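Local coordinates for protein methyltransferase (Streptococcus mutans, PDB 2B78) that probably transfers methyl groups from S-adenosylmethionine, perhaps to RNA, although its own substrate is not established, at residues V119-Y124 and A137-V142. Sequence-based numbering, arbitrary orientation.
Sequences VLFSWY and AAFRQV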
loop_
_atom_site.group_PDB
_atom_site.type_symbol
_atom_site.label_atom_id
_atom_site.label_comp_id
_atom_site.label_asym_id
_atom_site.label_seq_id
_atom_site.Cartn_x
_atom_site.Cartn_y
_atom_site.Cartn_z
ATOM N N VAL A 119 16.227 1.327 -6.004
ATOM C CA VAL A 119 15.034 0.503 -6.105
ATOM C C VAL A 119 14.869 -0.332 -4.852
ATOM O O VAL A 119 15.841 -0.592 -4.128
ATOM C CB VAL A 119 15.076 -0.426 -7.336
ATOM C CG1 VAL A 119 15.036 0.407 -8.588
ATOM C CG2 VAL A 119 16.328 -1.292 -7.316
ATOM N N LEU A 120 13.631 -0.741 -4.593
ATOM C CA LEU A 120 13.321 -1.547 -3.424
ATOM C C LEU A 120 12.473 -2.758 -3.806
ATOM O O LEU A 120 11.333 -2.619 -4.246
ATOM C CB LEU A 120 12.580 -0.703 -2.381
ATOM C CG LEU A 120 12.230 -1.440 -1.082
ATOM C CD1 LEU A 120 13.515 -1.786 -0.326
ATOM C CD2 LEU A 120 11.321 -0.571 -0.223
ATOM N N PHE A 121 13.058 -3.942 -3.638
ATOM C CA PHE A 121 12.406 -5.212 -3.926
ATOM C C PHE A 121 11.738 -5.692 -2.649
ATOM O O PHE A 121 12.292 -5.529 -1.555
ATOM C CB PHE A 121 13.443 -6.270 -4.318
ATOM C CG PHE A 121 13.982 -6.131 -5.709
ATOM C CD1 PHE A 121 13.507 -6.939 -6.733
ATOM C CD2 PHE A 121 14.984 -5.208 -5.997
ATOM C CE1 PHE A 121 14.022 -6.830 -8.021
ATOM C CE2 PHE A 121 15.503 -5.096 -7.286
ATOM C CZ PHE A 121 15.021 -5.906 -8.295
ATOM N N SER A 122 10.562 -6.295 -2.784
ATOM C CA SER A 122 9.861 -6.841 -1.635
ATOM C C SER A 122 9.434 -8.258 -1.969
ATOM O O SER A 122 8.769 -8.506 -2.985
ATOM C CB SER A 122 8.646 -5.987 -1.266
ATOM O OG SER A 122 9.064 -4.740 -0.734
ATOM N N TRP A 123 9.844 -9.194 -1.119
ATOM C CA TRP A 123 9.518 -10.606 -1.305
ATOM C C TRP A 123 8.410 -11.015 -0.326
ATOM O O TRP A 123 8.606 -10.983 0.893
ATOM C CB TRP A 123 10.768 -11.458 -1.063
ATOM C CG TRP A 123 12.000 -10.943 -1.756
ATOM C CD1 TRP A 123 13.110 -10.414 -1.163
ATOM C CD2 TRP A 123 12.228 -10.867 -3.172
ATOM N NE1 TRP A 123 14.014 -10.012 -2.118
ATOM C CE2 TRP A 123 13.501 -10.281 -3.359
ATOM C CE3 TRP A 123 11.484 -11.241 -4.299
ATOM C CZ2 TRP A 123 14.042 -10.050 -4.629
ATOM C CZ3 TRP A 123 12.022 -11.012 -5.562
ATOM C CH2 TRP A 123 13.292 -10.426 -5.715
ATOM N N TYR A 124 7.261 -11.427 -0.864
ATOM C CA TYR A 124 6.117 -11.805 -0.038
ATOM C C TYR A 124 5.996 -13.280 0.333
ATOM O O TYR A 124 5.111 -13.653 1.106
ATOM C CB TYR A 124 4.815 -11.343 -0.709
ATOM C CG TYR A 124 4.662 -9.843 -0.747
ATOM C CD1 TYR A 124 5.532 -9.057 -1.498
ATOM C CD2 TYR A 124 3.653 -9.204 -0.024
ATOM C CE1 TYR A 124 5.406 -7.671 -1.531
ATOM C CE2 TYR A 124 3.518 -7.810 -0.051
ATOM C CZ TYR A 124 4.401 -7.056 -0.809
ATOM O OH TYR A 124 4.282 -5.687 -0.852
ATOM N N ALA A 137 18.569 -10.490 -11.529
ATOM C CA ALA A 137 19.403 -10.473 -12.722
ATOM C C ALA A 137 18.593 -9.958 -13.915
ATOM O O ALA A 137 19.061 -9.116 -14.688
ATOM C CB ALA A 137 19.930 -11.882 -13.005
ATOM N N ALA A 138 17.373 -10.472 -14.056
ATOM C CA ALA A 138 16.482 -10.062 -15.135
ATOM C C ALA A 138 16.108 -8.593 -15.000
ATOM O O ALA A 138 16.032 -7.869 -15.999
ATOM C CB ALA A 138 15.215 -10.913 -15.117
ATOM N N PHE A 139 15.864 -8.148 -13.769
ATOM C CA PHE A 139 15.492 -6.752 -13.532
ATOM C C PHE A 139 16.628 -5.800 -13.904
ATOM O O PHE A 139 16.405 -4.784 -14.571
ATOM C CB PHE A 139 15.114 -6.518 -12.060
ATOM C CG PHE A 139 14.686 -5.099 -11.765
ATOM C CD1 PHE A 139 13.361 -4.710 -11.926
ATOM C CD2 PHE A 139 15.617 -4.144 -11.367
ATOM C CE1 PHE A 139 12.969 -3.387 -11.695
ATOM C CE2 PHE A 139 15.242 -2.826 -11.136
ATOM C CZ PHE A 139 13.910 -2.445 -11.301
ATOM N N ARG A 140 17.845 -6.126 -13.474
ATOM C CA ARG A 140 18.977 -5.265 -13.769
ATOM C C ARG A 140 19.207 -5.081 -15.262
ATOM O O ARG A 140 19.710 -4.044 -15.685
ATOM C CB ARG A 140 20.246 -5.791 -13.091
ATOM C CG ARG A 140 20.169 -5.725 -11.574
ATOM C CD ARG A 140 21.450 -6.207 -10.904
ATOM N NE ARG A 140 22.514 -5.202 -10.913
ATOM C CZ ARG A 140 23.723 -5.396 -10.389
ATOM N NH1 ARG A 140 24.019 -6.557 -9.819
ATOM N NH2 ARG A 140 24.636 -4.430 -10.425
ATOM N N GLN A 141 18.837 -6.064 -16.072
ATOM C CA GLN A 141 19.026 -5.904 -17.512
ATOM C C GLN A 141 17.996 -4.924 -18.075
ATOM O O GLN A 141 18.312 -4.082 -18.918
ATOM C CB GLN A 141 18.902 -7.241 -18.250
ATOM C CG GLN A 141 19.027 -7.071 -19.759
ATOM C CD GLN A 141 18.946 -8.369 -20.540
ATOM O OE1 GLN A 141 19.662 -9.323 -20.253
ATOM N NE2 GLN A 141 18.087 -8.399 -21.553
ATOM N N VAL A 142 16.762 -5.030 -17.594
ATOM C CA VAL A 142 15.684 -4.168 -18.063
ATOM C C VAL A 142 15.793 -2.739 -17.529
ATOM O O VAL A 142 15.472 -1.779 -18.237
ATOM C CB VAL A 142 14.313 -4.776 -17.682
ATOM C CG1 VAL A 142 13.172 -3.851 -18.122
ATOM C CG2 VAL A 142 14.174 -6.152 -18.332
#
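The backbones of V119-W123, an extended strand that runs out into a loop at Y124, and A137-V142, the last turn and a half of helix 132-142, stay well apart: F121 CA and F139 CA lie 10.2 Å from each other, and side chains alone bridge the gap. F121 and F139 meet as a T-shaped (edge-to-face) pair, with centroids 5.1 Å apart and planes at 76°. F121 supplies the edge. Its CZ comes in over one face of F139, nearer the root of that ring than its far end, and sits 3.6 Å from F139 CG. F139 CB lies in the plane of the F121 ring, 3.8 Å from F121 CZ; the tip of F121 thus touches both the ring and the methylene of F139. F139 CB already points toward the strand, and with CG anti to the backbone N (chi1 -179°) the ring continues that way. The chain runs from strand 118-123 through helices 126-130 and 132-142 into strand 148-153, which lies parallel beside the first strand; this is a beta-alpha-beta crossover, and the phenylalanine pair packs its second helix on the sheet. V119, two residues before F121, adds an apolar contact at the far end of the F139 ring, its CG1 4.1 Å from F139 CZ. All three side chains are buried. F139 also touches I112 of the neighbouring strand 110-115, and its ring makes a further edge-to-face contact with F78 of helix 71-83 and stacks with Y143.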